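Local coordinates for suppressor of fused family protein (Neisseria gonorrhoeae, PDB 3K5J), which is of unknown function but resembles the N-terminal domain of human Suppressor of fused, which would be consistent with a role in protein binding, at residues 98-104 and 115-121; 108-114 and 172-176; 64-70 and 134-140. All blocks are in the same frame, centred on the assembly; numbering follows the deposited sequence.

Contact 1 (98-104 and 115-121); sequences LGKTVNI and RHFLISL. With SO4 (sulfate ion), chain E.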
loop_
_atom_site.group_PDB
_atom_site.type_symbol
_atom_site.label_atom_id
_atom_site.label_comp_id
_atom_site.label_asym_id
_atom_site.label_seq_id
_atom_site.Cartn_x
_atom_site.Cartn_y
_atom_site.Cartn_z
ATOM N N LEU A 98 -0.863 -8.625 -7.756
ATOM C CA LEU A 98 -2.009 -9.000 -6.922
ATOM C C LEU A 98 -1.850 -10.396 -6.364
ATOM O O LEU A 98 -1.498 -11.332 -7.117
ATOM C CB LEU A 98 -3.335 -9.014 -7.689
ATOM C CG LEU A 98 -4.073 -7.737 -7.807
ATOM C CD1 LEU A 98 -5.216 -7.963 -8.799
ATOM C CD2 LEU A 98 -4.550 -7.188 -6.475
ATOM N N GLY A 99 -2.154 -10.535 -5.096
ATOM C CA GLY A 99 -2.139 -11.801 -4.390
ATOM C C GLY A 99 -0.794 -12.190 -3.837
ATOM O O GLY A 99 -0.693 -13.188 -3.136
ATOM N N LYS A 100 0.245 -11.413 -4.122
ATOM C CA LYS A 100 1.538 -11.675 -3.498
ATOM C C LYS A 100 1.578 -10.996 -2.124
ATOM O O LYS A 100 0.943 -9.974 -1.889
ATOM C CB LYS A 100 2.692 -11.199 -4.375
ATOM C CG LYS A 100 2.845 -11.847 -5.749
ATOM C CD LYS A 100 3.198 -13.320 -5.578
ATOM C CE LYS A 100 3.584 -13.903 -6.887
ATOM N NZ LYS A 100 3.985 -15.376 -6.697
ATOM N N THR A 101 2.381 -11.571 -1.243
ATOM C CA THR A 101 2.726 -10.928 0.012
ATOM C C THR A 101 4.063 -10.230 -0.101
ATOM O O THR A 101 4.950 -10.637 -0.876
ATOM C CB THR A 101 2.761 -11.882 1.199
ATOM O OG1 THR A 101 3.711 -12.928 0.979
ATOM C CG2 THR A 101 1.408 -12.485 1.479
ATOM N N VAL A 102 4.173 -9.164 0.683
ATOM C CA VAL A 102 5.345 -8.323 0.752
ATOM C C VAL A 102 5.886 -8.368 2.170
ATOM O O VAL A 102 5.174 -8.018 3.094
ATOM C CB VAL A 102 5.018 -6.842 0.411
ATOM C CG1 VAL A 102 6.268 -5.989 0.625
ATOM C CG2 VAL A 102 4.461 -6.721 -0.967
ATOM N N ASN A 103 7.127 -8.818 2.352
ATOM C CA ASN A 103 7.797 -8.770 3.638
ATOM C C ASN A 103 8.389 -7.387 3.796
ATOM O O ASN A 103 9.293 -7.003 3.051
ATOM C CB ASN A 103 8.883 -9.875 3.731
ATOM C CG ASN A 103 9.462 -10.022 5.124
ATOM O OD1 ASN A 103 9.377 -9.103 5.989
ATOM N ND2 ASN A 103 10.075 -11.212 5.369
ATOM N N ILE A 104 7.893 -6.625 4.766
ATOM C CA ILE A 104 8.343 -5.264 5.019
ATOM C C ILE A 104 9.713 -5.230 5.672
ATOM O O ILE A 104 10.408 -4.203 5.613
ATOM C CB ILE A 104 7.281 -4.530 5.926
ATOM C CG1 ILE A 104 5.896 -4.660 5.294
ATOM C CG2 ILE A 104 7.647 -3.085 6.229
ATOM C CD1 ILE A 104 4.754 -4.203 6.244
ATOM N N ARG A 115 4.200 -7.529 9.920
ATOM C CA ARG A 115 5.421 -7.287 9.150
ATOM C C ARG A 115 5.263 -7.602 7.671
ATOM O O ARG A 115 6.255 -7.600 6.943
ATOM C CB ARG A 115 6.530 -8.206 9.680
ATOM C CG ARG A 115 6.775 -8.117 11.164
ATOM C CD ARG A 115 7.768 -9.228 11.604
ATOM N NE ARG A 115 9.126 -8.949 11.143
ATOM C CZ ARG A 115 9.980 -8.141 11.757
ATOM N NH1 ARG A 115 9.695 -7.593 12.927
ATOM N NH2 ARG A 115 11.159 -7.967 11.231
ATOM N N HIS A 116 4.039 -7.892 7.231
ATOM C CA HIS A 116 3.754 -8.207 5.841
ATOM C C HIS A 116 2.533 -7.451 5.364
ATOM O O HIS A 116 1.597 -7.249 6.124
ATOM C CB HIS A 116 3.474 -9.710 5.646
ATOM C CG HIS A 116 4.593 -10.601 6.059
ATOM N ND1 HIS A 116 4.746 -10.983 7.372
ATOM C CD2 HIS A 116 5.596 -11.192 5.352
ATOM C CE1 HIS A 116 5.804 -11.779 7.455
ATOM N NE2 HIS A 116 6.335 -11.925 6.250
ATOM N N PHE A 117 2.507 -7.187 4.067
ATOM C CA PHE A 117 1.301 -6.761 3.362
ATOM C C PHE A 117 0.868 -7.851 2.400
ATOM O O PHE A 117 1.693 -8.545 1.859
ATOM C CB PHE A 117 1.575 -5.517 2.501
ATOM C CG PHE A 117 2.017 -4.273 3.258
ATOM C CD1 PHE A 117 1.201 -3.679 4.228
ATOM C CD2 PHE A 117 3.183 -3.613 2.896
ATOM C CE1 PHE A 117 1.565 -2.511 4.843
ATOM C CE2 PHE A 117 3.556 -2.452 3.522
ATOM C CZ PHE A 117 2.746 -1.898 4.501
ATOM N N LEU A 118 -0.427 -7.939 2.199
ATOM C CA LEU A 118 -1.027 -8.672 1.091
ATOM C C LEU A 118 -1.475 -7.682 0.022
ATOM O O LEU A 118 -2.247 -6.768 0.309
ATOM C CB LEU A 118 -2.239 -9.461 1.534
ATOM C CG LEU A 118 -3.033 -10.255 0.471
ATOM C CD1 LEU A 118 -2.138 -11.298 -0.233
ATOM C CD2 LEU A 118 -4.344 -10.851 1.024
ATOM N N ILE A 119 -0.931 -7.826 -1.181
ATOM C CA ILE A 119 -1.260 -6.918 -2.315
ATOM C C ILE A 119 -2.684 -7.270 -2.744
ATOM O O ILE A 119 -2.957 -8.398 -3.174
ATOM C CB ILE A 119 -0.262 -7.027 -3.476
ATOM C CG1 ILE A 119 1.156 -6.650 -2.999
ATOM C CG2 ILE A 119 -0.734 -6.131 -4.612
ATOM C CD1 ILE A 119 2.263 -6.860 -3.980
ATOM N N SER A 120 -3.576 -6.313 -2.566
ATOM C CA SER A 120 -5.011 -6.498 -2.708
ATOM C C SER A 120 -5.687 -5.500 -3.634
ATOM O O SER A 120 -5.166 -4.404 -3.860
ATOM C CB SER A 120 -5.657 -6.402 -1.330
ATOM O OG SER A 120 -5.084 -7.319 -0.409
ATOM N N LEU A 121 -6.859 -5.866 -4.137
ATOM C CA LEU A 121 -7.693 -4.885 -4.805
ATOM C C LEU A 121 -8.132 -3.837 -3.769
ATOM O O LEU A 121 -8.169 -4.122 -2.562
ATOM C CB LEU A 121 -8.898 -5.543 -5.450
ATOM C CG LEU A 121 -8.614 -6.460 -6.613
ATOM C CD1 LEU A 121 -9.851 -7.238 -7.053
ATOM C CD2 LEU A 121 -7.936 -5.709 -7.801
HETATM S S SO4 E . 8.816 -13.971 3.241
HETATM O O1 SO4 E . 9.153 -14.935 4.305
HETATM O O2 SO4 E . 8.671 -14.781 2.043
HETATM O O3 SO4 E . 7.522 -13.314 3.613
HETATM O O4 SO4 E . 9.948 -13.046 3.050
HETATM O O HOH W 1 9.918 -9.871 8.542
#
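The carbonyl oxygen of F117 meets two neighbouring donors: the backbone N of V102 at 2.8 Å and, more weakly, T101 CA at 3.2 Å from F117 O in a CA-H...O contact. V102 O reciprocates, accepting the N-H of F117 while CA of H116 leans on it, so V102 and F117 form an antiparallel hydrogen-bonded pair between the non-hydrogen-bonded pairs T101–L118 and N103–H116. Backbone bonds from I104 N to R115 O, I119 N to K100 O and G99 N to I119 O extend the ladder beyond strand 101-103; G99 makes its bond with a positive phi, which glycine adopts easily. The whole is a beta hairpin with a long connecting loop, and strand 116-120 pairs with strand 135-143 along its other edge.

One face is apolar. CG1 of I104 stands anti to the carbonyl carbon (chi1 -53°), which carries CD1 over the face of the F117 ring, 3.5 Å from the ring centroid, in a CH-pi contact. Beyond it V102 CG2 meets I119 CD1 at 3.7 Å; at the far end, past the strands, the L98 and L121 side chains cross nearly at a right angle, CD1 against CD2.

The other face is polar near the loop. N103 ND2 donates to sulfate O4 at 3.0 Å, nearly straight (168°); H116 NE2 reaches sulfate O3 only weakly, and R148 also binds the ion. N103 OD1 accepts from G105 N and from a water that accepts from R115 NE, which fixes the rotation of the amide. Branched and aromatic carbons thus pack along one side, while N-H groups on the other, with R148 beside them, are consistent with a place where an anion can settle, although this sulfate probably came from the crystallisation liquor.

Contact 2 (108-114 and 172-176); sequences WVEQSSF and DINRA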
loop_
_atom_site.group_PDB
_atom_site.type_symbol
_atom_site.label_atom_id
_atom_site.label_comp_id
_atom_site.label_asym_id
_atom_site.label_seq_id
_atom_site.Cartn_x
_atom_site.Cartn_y
_atom_site.Cartn_z
ATOM N N TRP A 108 4.942 -2.775 10.146
ATOM C CA TRP A 108 4.500 -1.709 9.222
ATOM C C TRP A 108 4.459 -0.341 9.904
ATOM O O TRP A 108 4.736 0.661 9.273
ATOM C CB TRP A 108 3.156 -2.057 8.572
ATOM C CG TRP A 108 1.951 -2.030 9.428
ATOM C CD1 TRP A 108 1.688 -2.804 10.536
ATOM C CD2 TRP A 108 0.769 -1.222 9.227
ATOM N NE1 TRP A 108 0.434 -2.520 11.023
ATOM C CE2 TRP A 108 -0.154 -1.561 10.237
ATOM C CE3 TRP A 108 0.389 -0.265 8.268
ATOM C CZ2 TRP A 108 -1.411 -0.939 10.331
ATOM C CZ3 TRP A 108 -0.842 0.314 8.344
ATOM C CH2 TRP A 108 -1.725 0.020 9.395
ATOM N N VAL A 109 4.037 -0.341 11.180
ATOM C CA VAL A 109 4.232 0.785 12.085
ATOM C C VAL A 109 4.822 0.188 13.387
ATOM O O VAL A 109 4.511 -0.963 13.756
ATOM C CB VAL A 109 2.968 1.590 12.329
ATOM C CG1 VAL A 109 2.426 2.207 11.046
ATOM C CG2 VAL A 109 1.863 0.777 12.966
ATOM N N GLU A 110 5.652 0.989 14.067
ATOM C CA GLU A 110 6.505 0.525 15.190
ATOM C C GLU A 110 5.806 -0.391 16.171
ATOM O O GLU A 110 6.370 -1.430 16.537
ATOM C CB GLU A 110 7.098 1.723 15.997
ATOM C CG GLU A 110 8.118 1.316 17.138
ATOM C CD GLU A 110 8.377 2.444 18.142
ATOM O OE1 GLU A 110 7.794 3.554 18.013
ATOM O OE2 GLU A 110 9.165 2.214 19.089
ATOM N N GLN A 111 4.641 -0.013 16.637
ATOM C CA GLN A 111 4.031 -0.783 17.739
ATOM C C GLN A 111 3.212 -1.988 17.319
ATOM O O GLN A 111 2.731 -2.742 18.137
ATOM C CB GLN A 111 3.220 0.130 18.657
ATOM C CG GLN A 111 4.095 1.132 19.423
ATOM C CD GLN A 111 4.922 0.439 20.496
ATOM O OE1 GLN A 111 4.385 -0.294 21.328
ATOM N NE2 GLN A 111 6.228 0.632 20.456
ATOM N N SER A 112 3.040 -2.177 16.028
ATOM C CA SER A 112 2.336 -3.359 15.516
ATOM C C SER A 112 3.285 -4.546 15.452
ATOM O O SER A 112 4.510 -4.379 15.354
ATOM C CB SER A 112 1.802 -3.078 14.098
ATOM O OG SER A 112 0.910 -4.066 13.614
ATOM N N SER A 113 2.700 -5.745 15.412
ATOM C CA SER A 113 3.455 -6.953 15.131
ATOM C C SER A 113 3.380 -7.353 13.643
ATOM O O SER A 113 4.012 -8.343 13.231
ATOM C CB SER A 113 2.927 -8.152 15.954
ATOM O OG SER A 113 1.655 -8.575 15.501
ATOM N N PHE A 114 2.593 -6.628 12.834
ATOM C CA PHE A 114 2.367 -7.060 11.443
ATOM C C PHE A 114 3.543 -6.584 10.585
ATOM O O PHE A 114 3.837 -5.380 10.560
ATOM C CB PHE A 114 1.032 -6.564 10.908
ATOM C CG PHE A 114 -0.128 -6.748 11.842
ATOM C CD1 PHE A 114 -0.176 -7.792 12.778
ATOM C CD2 PHE A 114 -1.210 -5.915 11.767
ATOM C CE1 PHE A 114 -1.255 -7.908 13.647
ATOM C CE2 PHE A 114 -2.304 -6.075 12.616
ATOM C CZ PHE A 114 -2.301 -7.074 13.560
ATOM N N ASP A 172 -6.554 -1.247 12.858
ATOM C CA ASP A 172 -6.196 -1.663 14.215
ATOM C C ASP A 172 -4.843 -2.381 14.143
ATOM O O ASP A 172 -4.762 -3.470 13.582
ATOM C CB ASP A 172 -7.310 -2.584 14.747
ATOM C CG ASP A 172 -6.995 -3.163 16.096
ATOM O OD1 ASP A 172 -5.976 -2.773 16.698
ATOM O OD2 ASP A 172 -7.867 -3.976 16.564
ATOM N N ILE A 173 -3.817 -1.751 14.712
ATOM C CA ILE A 173 -2.471 -2.282 14.708
ATOM C C ILE A 173 -2.315 -3.599 15.500
ATOM O O ILE A 173 -1.295 -4.300 15.341
ATOM C CB ILE A 173 -1.384 -1.281 15.150
ATOM C CG1 ILE A 173 -1.522 -0.908 16.627
ATOM C CG2 ILE A 173 -1.444 -0.021 14.283
ATOM C CD1 ILE A 173 -0.350 -0.123 17.191
ATOM N N ASN A 174 -3.324 -3.919 16.300
ATOM C CA ASN A 174 -3.362 -5.132 17.126
ATOM C C ASN A 174 -4.621 -5.962 16.842
ATOM O O ASN A 174 -5.089 -6.703 17.719
ATOM C CB ASN A 174 -3.273 -4.776 18.629
ATOM C CG ASN A 174 -3.119 -6.014 19.522
ATOM O OD1 ASN A 174 -2.284 -6.863 19.230
ATOM N ND2 ASN A 174 -3.892 -6.084 20.634
ATOM N N ARG A 175 -5.202 -5.899 15.641
ATOM C CA ARG A 175 -6.371 -6.723 15.385
ATOM C C ARG A 175 -6.041 -8.198 15.585
ATOM O O ARG A 175 -4.909 -8.619 15.365
ATOM C CB ARG A 175 -6.953 -6.512 13.998
ATOM C CG ARG A 175 -6.112 -6.979 12.842
ATOM C CD ARG A 175 -6.954 -7.058 11.553
ATOM N NE ARG A 175 -6.164 -7.447 10.404
ATOM C CZ ARG A 175 -5.862 -8.703 10.054
ATOM N NH1 ARG A 175 -6.295 -9.768 10.755
ATOM N NH2 ARG A 175 -5.118 -8.906 8.978
ATOM N N ALA A 176 -7.048 -8.990 15.931
ATOM C CA ALA A 176 -6.860 -10.421 16.041
ATOM C C ALA A 176 -6.566 -11.043 14.692
ATOM O O ALA A 176 -7.096 -10.624 13.640
ATOM C CB ALA A 176 -8.087 -11.077 16.637
HETATM O O HOH W 2 0.087 -6.507 16.332
#
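I173 rests its CB against CB of S112, 3.8 Å away, and branches there. Its CG2 meets V109 CG2 at 3.6 Å and, more loosely, CZ2 of the W108 ring. The other branch, CG1, is held between the backbone N and the carbonyl carbon (chi1 67°) and extends to CD1, which touches Q111 CB at 3.9 Å. A beta-branched residue suits this place because its two arms reach different parts of the loop.

Two type I beta turns, V109 to S112 and D172 to R175, shape the facing loops; D172 OD1 adds an Asx turn by accepting from N174 N, and S112 OG an ST turn by accepting from F114 N. That hydroxyl gives its own proton to I173 O at 2.8 Å, in the carbonyl plane and on a lone pair, while W108 NE1 donates to it weakly. A water spans S113 N and the same I173 O.

F114 turns one ring face to this carbonyl, with CE2 3.4 Å from I173 O, and its CZ lies 3.9 Å from R175 CG. From CG the R175 chain runs on extended, and NH2 forms a salt bridge with E147.

Contact 3 (64-70 and 134-140); sequences GQEFFII and NVRFFWL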
loop_
_atom_site.group_PDB
_atom_site.type_symbol
_atom_site.label_atom_id
_atom_site.label_comp_id
_atom_site.label_asym_id
_atom_site.label_seq_id
_atom_site.Cartn_x
_atom_site.Cartn_y
_atom_site.Cartn_z
ATOM N N GLY A 64 2.936 -1.178 -14.156
ATOM C CA GLY A 64 1.520 -1.075 -14.459
ATOM C C GLY A 64 0.581 -0.861 -13.256
ATOM O O GLY A 64 -0.644 -0.812 -13.397
ATOM N N GLN A 65 1.186 -0.721 -12.067
ATOM C CA GLN A 65 0.422 -0.471 -10.853
ATOM C C GLN A 65 1.272 0.354 -9.860
ATOM O O GLN A 65 2.498 0.319 -9.898
ATOM C CB GLN A 65 -0.113 -1.750 -10.188
ATOM C CG GLN A 65 0.979 -2.810 -9.977
ATOM C CD GLN A 65 0.881 -4.002 -10.888
ATOM O OE1 GLN A 65 0.225 -3.941 -11.929
ATOM N NE2 GLN A 65 1.575 -5.080 -10.527
ATOM N N GLU A 66 0.536 1.061 -9.021
ATOM C CA GLU A 66 1.030 1.721 -7.822
ATOM C C GLU A 66 0.424 1.034 -6.605
ATOM O O GLU A 66 -0.486 0.201 -6.741
ATOM C CB GLU A 66 0.617 3.183 -7.804
ATOM C CG GLU A 66 1.109 4.023 -8.963
ATOM C CD GLU A 66 2.600 4.253 -9.100
ATOM O OE1 GLU A 66 3.362 3.899 -8.169
ATOM O OE2 GLU A 66 3.015 4.782 -10.180
ATOM N N PHE A 67 0.906 1.423 -5.420
ATOM C CA PHE A 67 0.513 0.791 -4.167
ATOM C C PHE A 67 0.154 1.865 -3.134
ATOM O O PHE A 67 0.734 2.961 -3.129
ATOM C CB PHE A 67 1.654 -0.069 -3.635
ATOM C CG PHE A 67 2.072 -1.159 -4.586
ATOM C CD1 PHE A 67 1.310 -2.323 -4.688
ATOM C CD2 PHE A 67 3.102 -0.977 -5.474
ATOM C CE1 PHE A 67 1.653 -3.293 -5.590
ATOM C CE2 PHE A 67 3.412 -1.957 -6.413
ATOM C CZ PHE A 67 2.691 -3.099 -6.475
ATOM N N PHE A 68 -0.763 1.562 -2.216
ATOM C CA PHE A 68 -1.067 2.490 -1.148
ATOM C C PHE A 68 -1.272 1.796 0.186
ATOM O O PHE A 68 -1.677 0.627 0.255
ATOM C CB PHE A 68 -2.290 3.388 -1.476
ATOM C CG PHE A 68 -3.566 2.664 -1.633
ATOM C CD1 PHE A 68 -4.386 2.466 -0.517
ATOM C CD2 PHE A 68 -3.997 2.218 -2.855
ATOM C CE1 PHE A 68 -5.582 1.773 -0.634
ATOM C CE2 PHE A 68 -5.202 1.550 -2.965
ATOM C CZ PHE A 68 -5.997 1.314 -1.867
ATOM N N ILE A 69 -1.024 2.563 1.245
ATOM C CA ILE A 69 -1.163 2.147 2.651
ATOM C C ILE A 69 -2.197 3.063 3.300
ATOM O O ILE A 69 -2.105 4.310 3.148
ATOM C CB ILE A 69 0.177 2.258 3.399
ATOM C CG1 ILE A 69 1.244 1.352 2.794
ATOM C CG2 ILE A 69 -0.007 1.985 4.901
ATOM C CD1 ILE A 69 2.699 1.712 3.114
ATOM N N ILE A 70 -3.143 2.452 4.011
ATOM C CA ILE A 70 -4.143 3.199 4.796
ATOM C C ILE A 70 -3.713 3.140 6.257
ATOM O O ILE A 70 -3.596 2.061 6.826
ATOM C CB ILE A 70 -5.603 2.682 4.625
ATOM C CG1 ILE A 70 -5.936 2.336 3.167
ATOM C CG2 ILE A 70 -6.595 3.662 5.259
ATOM C CD1 ILE A 70 -7.311 1.668 3.003
ATOM N N ASN A 134 -3.990 3.194 -18.106
ATOM C CA ASN A 134 -2.770 2.318 -18.143
ATOM C C ASN A 134 -2.269 1.793 -16.794
ATOM O O ASN A 134 -1.386 0.920 -16.792
ATOM C CB ASN A 134 -1.552 2.741 -19.020
ATOM C CG ASN A 134 -1.927 2.952 -20.489
ATOM O OD1 ASN A 134 -2.547 2.094 -21.101
ATOM N ND2 ASN A 134 -1.524 4.088 -21.052
ATOM N N VAL A 135 -2.885 2.238 -15.679
ATOM C CA VAL A 135 -2.312 1.959 -14.373
ATOM C C VAL A 135 -3.360 1.659 -13.327
ATOM O O VAL A 135 -4.397 2.309 -13.253
ATOM C CB VAL A 135 -1.417 3.149 -13.932
ATOM C CG1 VAL A 135 -0.871 2.993 -12.545
ATOM C CG2 VAL A 135 -0.232 3.354 -14.948
ATOM N N ARG A 136 -3.069 0.676 -12.487
ATOM C CA ARG A 136 -3.957 0.348 -11.396
ATOM C C ARG A 136 -3.364 0.700 -10.042
ATOM O O ARG A 136 -2.164 0.882 -9.923
ATOM C CB ARG A 136 -4.226 -1.140 -11.464
ATOM C CG ARG A 136 -4.969 -1.553 -12.748
ATOM C CD ARG A 136 -5.075 -3.064 -12.875
ATOM N NE ARG A 136 -6.131 -3.582 -12.021
ATOM C CZ ARG A 136 -6.347 -4.890 -11.848
ATOM N NH1 ARG A 136 -5.538 -5.816 -12.368
ATOM N NH2 ARG A 136 -7.371 -5.265 -11.133
ATOM N N PHE A 137 -4.225 0.839 -9.042
ATOM C CA PHE A 137 -3.839 1.192 -7.668
ATOM C C PHE A 137 -4.246 0.069 -6.736
ATOM O O PHE A 137 -5.440 -0.206 -6.551
ATOM C CB PHE A 137 -4.505 2.505 -7.253
ATOM C CG PHE A 137 -3.872 3.691 -7.955
ATOM C CD1 PHE A 137 -4.179 3.996 -9.275
ATOM C CD2 PHE A 137 -2.950 4.466 -7.290
ATOM C CE1 PHE A 137 -3.501 4.974 -9.940
ATOM C CE2 PHE A 137 -2.287 5.495 -7.957
ATOM C CZ PHE A 137 -2.590 5.757 -9.274
ATOM N N PHE A 138 -3.240 -0.606 -6.207
ATOM C CA PHE A 138 -3.429 -1.743 -5.319
ATOM C C PHE A 138 -3.167 -1.374 -3.864
ATOM O O PHE A 138 -2.310 -0.557 -3.549
ATOM C CB PHE A 138 -2.525 -2.949 -5.722
ATOM C CG PHE A 138 -2.820 -3.545 -7.067
ATOM C CD1 PHE A 138 -4.045 -3.413 -7.685
ATOM C CD2 PHE A 138 -1.812 -4.184 -7.745
ATOM C CE1 PHE A 138 -4.267 -4.012 -8.908
ATOM C CE2 PHE A 138 -2.034 -4.752 -9.005
ATOM C CZ PHE A 138 -3.271 -4.640 -9.567
ATOM N N TRP A 139 -3.894 -2.052 -2.981
ATOM C CA TRP A 139 -3.862 -1.838 -1.536
ATOM C C TRP A 139 -2.875 -2.775 -0.860
ATOM O O TRP A 139 -2.907 -3.994 -1.048
ATOM C CB TRP A 139 -5.268 -2.100 -1.014
ATOM C CG TRP A 139 -5.498 -1.964 0.415
ATOM C CD1 TRP A 139 -4.837 -1.163 1.280
ATOM C CD2 TRP A 139 -6.571 -2.545 1.149
ATOM N NE1 TRP A 139 -5.401 -1.225 2.528
ATOM C CE2 TRP A 139 -6.476 -2.069 2.473
ATOM C CE3 TRP A 139 -7.593 -3.435 0.834
ATOM C CZ2 TRP A 139 -7.386 -2.428 3.459
ATOM C CZ3 TRP A 139 -8.481 -3.813 1.812
ATOM C CH2 TRP A 139 -8.376 -3.307 3.099
ATOM N N LEU A 140 -1.951 -2.192 -0.110
ATOM C CA LEU A 140 -1.058 -2.929 0.775
ATOM C C LEU A 140 -1.775 -3.153 2.133
ATOM O O LEU A 140 -1.753 -2.291 3.006
ATOM C CB LEU A 140 0.237 -2.152 0.943
ATOM C CG LEU A 140 1.116 -2.009 -0.296
ATOM C CD1 LEU A 140 2.256 -1.050 -0.077
ATOM C CD2 LEU A 140 1.579 -3.357 -0.810
HETATM O O HOH W 3 -1.982 -1.968 -15.419
HETATM O O HOH W 4 -3.276 -0.384 4.349
#
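Backbone bonds tie G64, E66 and F68 to R136, F138 and L140 in parallel register. E66 O receives the N-H of F138 at 2.9 Å (177°), and E66 N donates to R136 O. G64, just past a helix, has a positive phi that glycine accommodates readily. These are central strands of the mixed sheet of this Sufu-like fold: strand 65-71 is flanked on its other edge by antiparallel 52-57, and 135-143 by antiparallel 116-120.

Among aromatic contacts, the F68 ring and the five-membered ring of W139 are nearly parallel (10°) but slid aside, centroids 5.1 Å apart. F68 CG sits between the backbone N and the carbonyl carbon (chi1 64°), which brings W139 CA over the ring face; a flat ring suits a place against the neighbouring backbone. On the opposite face Q65 CD comes to 3.6 Å from F138 CE2, its amide turned obliquely to that ring, while NE2 donates to F96 O.

Apolar packing joins F67 CB to L140 CD1 at 3.7 Å, and I70 CD1 to the W139 indole.

Among polar groups, one water accepts from I70 N and W139 NE1, while the buried E66 carboxylate is held by S56, Y4, G58 and G60.

Overall arrangement
Contacts 1 and 3 belong to one mixed sheet. Their centres are 11 Å apart, and strand 116-120 of contact 1 lies beside strand 135-143 of contact 3, with S120 O 2.8 Å from W139 N. Along the chain, the hairpin of contact 1 is nested inside the loop that contact 3 closes. Contact 2 clasps the hairpin's long connection to the chain after helix 156-166, its centre 15 Å from contact 1 and 21 Å from contact 3. W108 bridges all three: its CB lies 4.1 Å from F117 CE1, and its CZ3 3.6 Å from I70 O. Glycerol, probably from the crystallisation liquor, lies about 5 Å from the S120 side chain and about 4 Å from that of W139.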